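Local coordinates for transcriptional regulatory protein RcsB (Escherichia coli, PDB 5I4C) that acts as the DNA-binding response regulator of the Rcs phosphorelay, controlling genes for capsule synthesis, biofilm formation and cell division, here represented by its receiver domain, at residues 41-46 against 62-67; 82-87 against 117-122. All coordinates share one frame; numbering follows the deposited sequence.

Interaction 1: 41-46 against 62-67; sequences LINNLP and DKYGDG
Ile42, on helix 38-44, faces Tyr64 in the irregular loop 62-67 across a CA to CA separation of 7.9 Å, with no hydrogen bond joining the two segments. The contact is an aliphatic side chain laid over an aromatic face. Ile42 CG2 makes a CH-pi contact with the Tyr64 ring, 3.7 Å from the centroid and 18° off the normal, and its nearest ring atom is Tyr64 CE2 at 3.5 Å. The branched side chain lies along the CD2-CE2 side of the ring: while CG2 sits toward CE2 and CZ, Ile42 CG1 lies 3.8 Å from Tyr64 CD2, and CB rests between them over the CD2-CE2 bond. With chi1 at -68°, CG2 is anti to the backbone N and CG1 lies beside that N, which turns both branches to the tyrosine. The opposite face of the ring is met near its rim by Lys63 CB from the preceding residue, so the ring is held between two aliphatic groups. Asn43 comes to the hydroxyl end instead. Its OD1 lies near the ring plane, 3.8 Å from Tyr64 OH, too far for more than a loose polar approach, and its amide plane stands at 88° to the ring. The Tyr73 ring of helix 67-77 meets the Tyr64 ring at an inclined angle and also touches Ile42, which packs on Ile74 as well. The O of Gly65 accepts a hydrogen bond from Ser38 OG on helix 38-44. The arrangement belongs to the CheY-like receiver fold: the loop after strand 52-56, the strand ending in the predicted phosphorylation site Asp56, folds back against the neighbouring helix 38-44.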
loop_
_atom_site.group_PDB
_atom_site.type_symbol
_atom_site.label_atom_id
_atom_site.label_comp_id
_atom_site.label_asym_id
_atom_site.label_seq_id
_atom_site.Cartn_x
_atom_site.Cartn_y
_atom_site.Cartn_z
ATOM N N LEU A 41 -3.254 17.333 -8.630
ATOM C CA LEU A 41 -3.976 16.649 -9.674
ATOM C C LEU A 41 -4.687 17.560 -10.697
ATOM O O LEU A 41 -4.479 17.446 -11.931
ATOM C CB LEU A 41 -5.069 15.781 -9.028
ATOM C CG LEU A 41 -6.008 15.039 -9.996
ATOM C CD1 LEU A 41 -5.261 14.144 -10.957
ATOM C CD2 LEU A 41 -6.947 14.136 -9.228
ATOM N N ILE A 42 -5.541 18.411 -10.178
ATOM C CA ILE A 42 -6.380 19.268 -10.986
ATOM C C ILE A 42 -5.528 20.282 -11.720
ATOM O O ILE A 42 -5.777 20.556 -12.878
ATOM C CB ILE A 42 -7.455 19.988 -10.134
ATOM C CG1 ILE A 42 -8.507 19.015 -9.561
ATOM C CG2 ILE A 42 -8.114 21.172 -10.894
ATOM C CD1 ILE A 42 -9.063 18.070 -10.573
ATOM N N ASN A 43 -4.497 20.799 -11.056
ATOM C CA ASN A 43 -3.577 21.737 -11.695
ATOM C C ASN A 43 -2.838 21.189 -12.860
ATOM O O ASN A 43 -2.618 21.909 -13.809
ATOM C CB ASN A 43 -2.533 22.289 -10.734
ATOM C CG ASN A 43 -3.052 23.370 -9.884
ATOM O OD1 ASN A 43 -4.083 23.945 -10.152
ATOM N ND2 ASN A 43 -2.361 23.627 -8.802
ATOM N N ASN A 44 -2.484 19.917 -12.810
ATOM C CA ASN A 44 -1.675 19.328 -13.868
ATOM C C ASN A 44 -2.456 18.477 -14.849
ATOM O O ASN A 44 -1.976 18.240 -15.920
ATOM C CB ASN A 44 -0.606 18.530 -13.232
ATOM C CG ASN A 44 0.374 19.406 -12.577
ATOM O OD1 ASN A 44 1.129 20.114 -13.250
ATOM N ND2 ASN A 44 0.288 19.516 -11.259
ATOM N N LEU A 45 -3.672 18.105 -14.526
ATOM C CA LEU A 45 -4.543 17.374 -15.447
ATOM C C LEU A 45 -4.559 17.883 -16.905
ATOM O O LEU A 45 -4.365 17.099 -17.798
ATOM C CB LEU A 45 -5.988 17.240 -14.918
ATOM C CG LEU A 45 -6.352 15.820 -14.449
ATOM C CD1 LEU A 45 -7.639 15.783 -13.650
ATOM C CD2 LEU A 45 -6.479 14.904 -15.617
ATOM N N PRO A 46 -4.798 19.171 -17.134
ATOM C CA PRO A 46 -4.829 19.635 -18.539
ATOM C C PRO A 46 -3.517 19.391 -19.286
ATOM O O PRO A 46 -3.501 19.343 -20.529
ATOM C CB PRO A 46 -5.095 21.131 -18.423
ATOM C CG PRO A 46 -5.686 21.312 -17.025
ATOM C CD PRO A 46 -4.986 20.269 -16.184
ATOM N N ASP A 62 -7.631 21.201 -0.387
ATOM C CA ASP A 62 -8.424 22.320 0.152
ATOM C C ASP A 62 -9.222 22.994 -0.960
ATOM O O ASP A 62 -10.402 23.170 -0.838
ATOM C CB ASP A 62 -7.488 23.360 0.823
ATOM C CG ASP A 62 -6.740 22.818 2.031
ATOM O OD1 ASP A 62 -7.179 21.799 2.548
ATOM O OD2 ASP A 62 -5.722 23.432 2.505
ATOM N N LYS A 63 -8.583 23.271 -2.086
ATOM C CA LYS A 63 -9.194 23.992 -3.185
ATOM C C LYS A 63 -10.356 23.296 -3.853
ATOM O O LYS A 63 -11.379 23.898 -4.080
ATOM C CB LYS A 63 -8.189 24.279 -4.284
ATOM C CG LYS A 63 -7.134 25.322 -3.993
ATOM C CD LYS A 63 -6.669 26.011 -5.281
ATOM C CE LYS A 63 -7.810 26.814 -5.876
ATOM N NZ LYS A 63 -7.300 27.691 -6.957
ATOM N N TYR A 64 -10.173 22.056 -4.236
ATOM C CA TYR A 64 -11.163 21.350 -5.016
ATOM C C TYR A 64 -11.865 20.195 -4.279
ATOM O O TYR A 64 -12.865 19.675 -4.762
ATOM C CB TYR A 64 -10.525 20.845 -6.308
ATOM C CG TYR A 64 -9.753 21.919 -7.075
ATOM C CD1 TYR A 64 -10.415 22.955 -7.737
ATOM C CD2 TYR A 64 -8.367 21.889 -7.142
ATOM C CE1 TYR A 64 -9.719 23.949 -8.425
ATOM C CE2 TYR A 64 -7.655 22.861 -7.834
ATOM C CZ TYR A 64 -8.351 23.899 -8.467
ATOM O OH TYR A 64 -7.637 24.821 -9.139
ATOM N N GLY A 65 -11.321 19.783 -3.128
ATOM C CA GLY A 65 -11.946 18.807 -2.293
ATOM C C GLY A 65 -11.565 17.362 -2.500
ATOM O O GLY A 65 -10.595 17.056 -3.210
ATOM N N ASP A 66 -12.385 16.482 -1.936
ATOM C CA ASP A 66 -12.249 15.024 -2.075
ATOM C C ASP A 66 -13.667 14.496 -2.205
ATOM O O ASP A 66 -14.597 15.316 -2.323
ATOM C CB ASP A 66 -11.408 14.444 -0.906
ATOM C CG ASP A 66 -12.091 14.534 0.464
ATOM O OD1 ASP A 66 -13.249 14.926 0.557
ATOM O OD2 ASP A 66 -11.437 14.185 1.492
ATOM N N GLY A 67 -13.816 13.170 -2.258
ATOM C CA GLY A 67 -15.052 12.502 -2.398
ATOM C C GLY A 67 -15.919 12.962 -3.563
ATOM O O GLY A 67 -15.454 13.153 -4.664
#

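Interaction 2: 82-87 against 117-122; sequences SIIVLT and PKALAA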
loop_
_atom_site.group_PDB
_atom_site.type_symbol
_atom_site.label_atom_id
_atom_site.label_comp_id
_atom_site.label_asym_id
_atom_site.label_seq_id
_atom_site.Cartn_x
_atom_site.Cartn_y
_atom_site.Cartn_z
ATOM N N SER A 82 -12.298 9.339 -17.958
ATOM C CA SER A 82 -12.948 8.177 -17.339
ATOM C C SER A 82 -12.372 8.098 -15.977
ATOM O O SER A 82 -11.232 8.462 -15.761
ATOM C CB SER A 82 -12.674 6.921 -18.109
ATOM O OG SER A 82 -13.198 6.994 -19.407
ATOM N N ILE A 83 -13.165 7.674 -15.034
ATOM C CA ILE A 83 -12.720 7.646 -13.664
ATOM C C ILE A 83 -12.956 6.276 -13.046
ATOM O O ILE A 83 -14.060 5.722 -13.168
ATOM C CB ILE A 83 -13.480 8.650 -12.842
ATOM C CG1 ILE A 83 -13.244 10.037 -13.362
ATOM C CG2 ILE A 83 -13.065 8.565 -11.371
ATOM C CD1 ILE A 83 -14.239 10.988 -12.737
ATOM N N ILE A 84 -11.891 5.721 -12.505
ATOM C CA ILE A 84 -11.934 4.591 -11.606
ATOM C C ILE A 84 -11.638 5.049 -10.200
ATOM O O ILE A 84 -10.547 5.599 -9.924
ATOM C CB ILE A 84 -10.972 3.484 -11.990
ATOM C CG1 ILE A 84 -11.349 2.928 -13.369
ATOM C CG2 ILE A 84 -11.008 2.342 -10.954
ATOM C CD1 ILE A 84 -10.315 1.960 -13.931
ATOM N N VAL A 85 -12.609 4.792 -9.315
ATOM C CA VAL A 85 -12.466 5.054 -7.892
ATOM C C VAL A 85 -11.841 3.847 -7.172
ATOM O O VAL A 85 -12.289 2.753 -7.369
ATOM C CB VAL A 85 -13.806 5.466 -7.270
ATOM C CG1 VAL A 85 -13.776 5.487 -5.749
ATOM C CG2 VAL A 85 -14.132 6.874 -7.776
ATOM N N LEU A 86 -10.853 4.114 -6.325
ATOM C CA LEU A 86 -10.248 3.157 -5.404
ATOM C C LEU A 86 -10.921 3.292 -4.055
ATOM O O LEU A 86 -10.956 4.401 -3.498
ATOM C CB LEU A 86 -8.745 3.490 -5.197
ATOM C CG LEU A 86 -7.850 3.432 -6.435
ATOM C CD1 LEU A 86 -6.423 3.916 -6.116
ATOM C CD2 LEU A 86 -7.878 2.004 -6.984
ATOM N N THR A 87 -11.481 2.211 -3.542
ATOM C CA THR A 87 -12.243 2.322 -2.348
ATOM C C THR A 87 -11.709 1.414 -1.246
ATOM O O THR A 87 -11.242 0.302 -1.473
ATOM C CB THR A 87 -13.745 2.135 -2.638
ATOM O OG1 THR A 87 -14.424 2.504 -1.461
ATOM C CG2 THR A 87 -14.084 0.761 -3.030
ATOM N N PRO A 117 -5.974 -4.167 -13.715
ATOM C CA PRO A 117 -5.827 -4.567 -15.086
ATOM C C PRO A 117 -7.162 -5.049 -15.678
ATOM O O PRO A 117 -7.474 -4.750 -16.845
ATOM C CB PRO A 117 -4.739 -5.660 -15.011
ATOM C CG PRO A 117 -3.912 -5.200 -13.809
ATOM C CD PRO A 117 -4.947 -4.765 -12.853
ATOM N N LYS A 118 -7.975 -5.678 -14.854
ATOM C CA LYS A 118 -9.235 -6.185 -15.317
ATOM C C LYS A 118 -10.183 -5.000 -15.505
ATOM O O LYS A 118 -10.941 -4.972 -16.488
ATOM C CB LYS A 118 -9.862 -7.184 -14.322
ATOM C CG LYS A 118 -9.040 -8.414 -13.916
ATOM C CD LYS A 118 -9.808 -9.080 -12.779
ATOM C CE LYS A 118 -9.224 -10.392 -12.304
ATOM N NZ LYS A 118 -10.332 -11.342 -11.977
ATOM N N ALA A 119 -10.161 -4.029 -14.581
ATOM C CA ALA A 119 -11.025 -2.853 -14.737
ATOM C C ALA A 119 -10.674 -2.035 -16.004
ATOM O O ALA A 119 -11.555 -1.560 -16.757
ATOM C CB ALA A 119 -10.944 -1.997 -13.474
ATOM N N LEU A 120 -9.378 -1.886 -16.237
ATOM C CA LEU A 120 -8.911 -1.162 -17.403
ATOM C C LEU A 120 -9.251 -1.897 -18.730
ATOM O O LEU A 120 -9.579 -1.242 -19.704
ATOM C CB LEU A 120 -7.405 -0.904 -17.323
ATOM C CG LEU A 120 -6.988 0.059 -16.207
ATOM C CD1 LEU A 120 -5.477 0.211 -16.278
ATOM C CD2 LEU A 120 -7.640 1.403 -16.365
ATOM N N ALA A 121 -9.131 -3.221 -18.767
ATOM C CA ALA A 121 -9.634 -4.017 -19.952
ATOM C C ALA A 121 -11.114 -3.806 -20.200
ATOM O O ALA A 121 -11.544 -3.660 -21.338
ATOM C CB ALA A 121 -9.371 -5.492 -19.753
ATOM N N ALA A 122 -11.904 -3.785 -19.122
ATOM C CA ALA A 122 -13.342 -3.521 -19.237
ATOM C C ALA A 122 -13.584 -2.157 -19.838
ATOM O O ALA A 122 -14.421 -1.993 -20.789
ATOM C CB ALA A 122 -14.031 -3.614 -17.882
#
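Ile84 of strand 82-87 sets the end of its side chain against helix 112-124, where Ala119 and Leu120 receive it. All of the contact passes through one methyl: Ile84 CD1 lies 3.7 Å from Leu120 CD2 and 4.0 Å from Ala119 CB. An extended chi2 of 171° carries CD1 out from the strand, allowing it to bridge the 8.1 Å between the CA atoms of Ile84 and Ala119. The small Ala119 methyl points at the strand, whereas Leu120 starts out along the flank of the helix and reaches back with CD2; its side chain crosses that of Ile84 at about a right angle. In the doubly wound alpha/beta fold of CheY-like receivers, this is the seam between the central parallel sheet and the last helix of the receiver domain. Val107 of the adjoining edge strand 105-108 touches both Ile84 and Ala119, and Leu23 of helix 13-23 packs on Leu120, adding apolar neighbours to the dense side. On the other face of the sheet, Ile83 and Val85 are buried too, Ile83 against Ile74 of helix 67-77 and Val85 against Leu57. The outer surface of the helix is the loose side: Lys118 directs its chain off it and is exposed, with Phe129 touching it, and Ala121 and Ala122 are partly exposed.

Overall arrangement
Interaction 1 closes before interaction 2 opens along the chain, and the two occupy opposite sides of the chain's centre, their own centres 19 Å apart and their nearest atoms about 7 Å apart without touching. Both belong to the single receiver domain and its five-stranded parallel sheet. Interaction 1 joins helix 38-44 to the loop before helix 67-77, toward the periphery; interaction 2 lies deeper, between strand 82-87 and helix 112-124. Helix 67-77 is a common neighbour: its Ile74 touches Ile42 of interaction 1 and also Ile83, next to Ile84 on strand 82-87 but on the other sheet face. Together they involve helices on the two faces of the sheet that carries the predicted phosphorylation site.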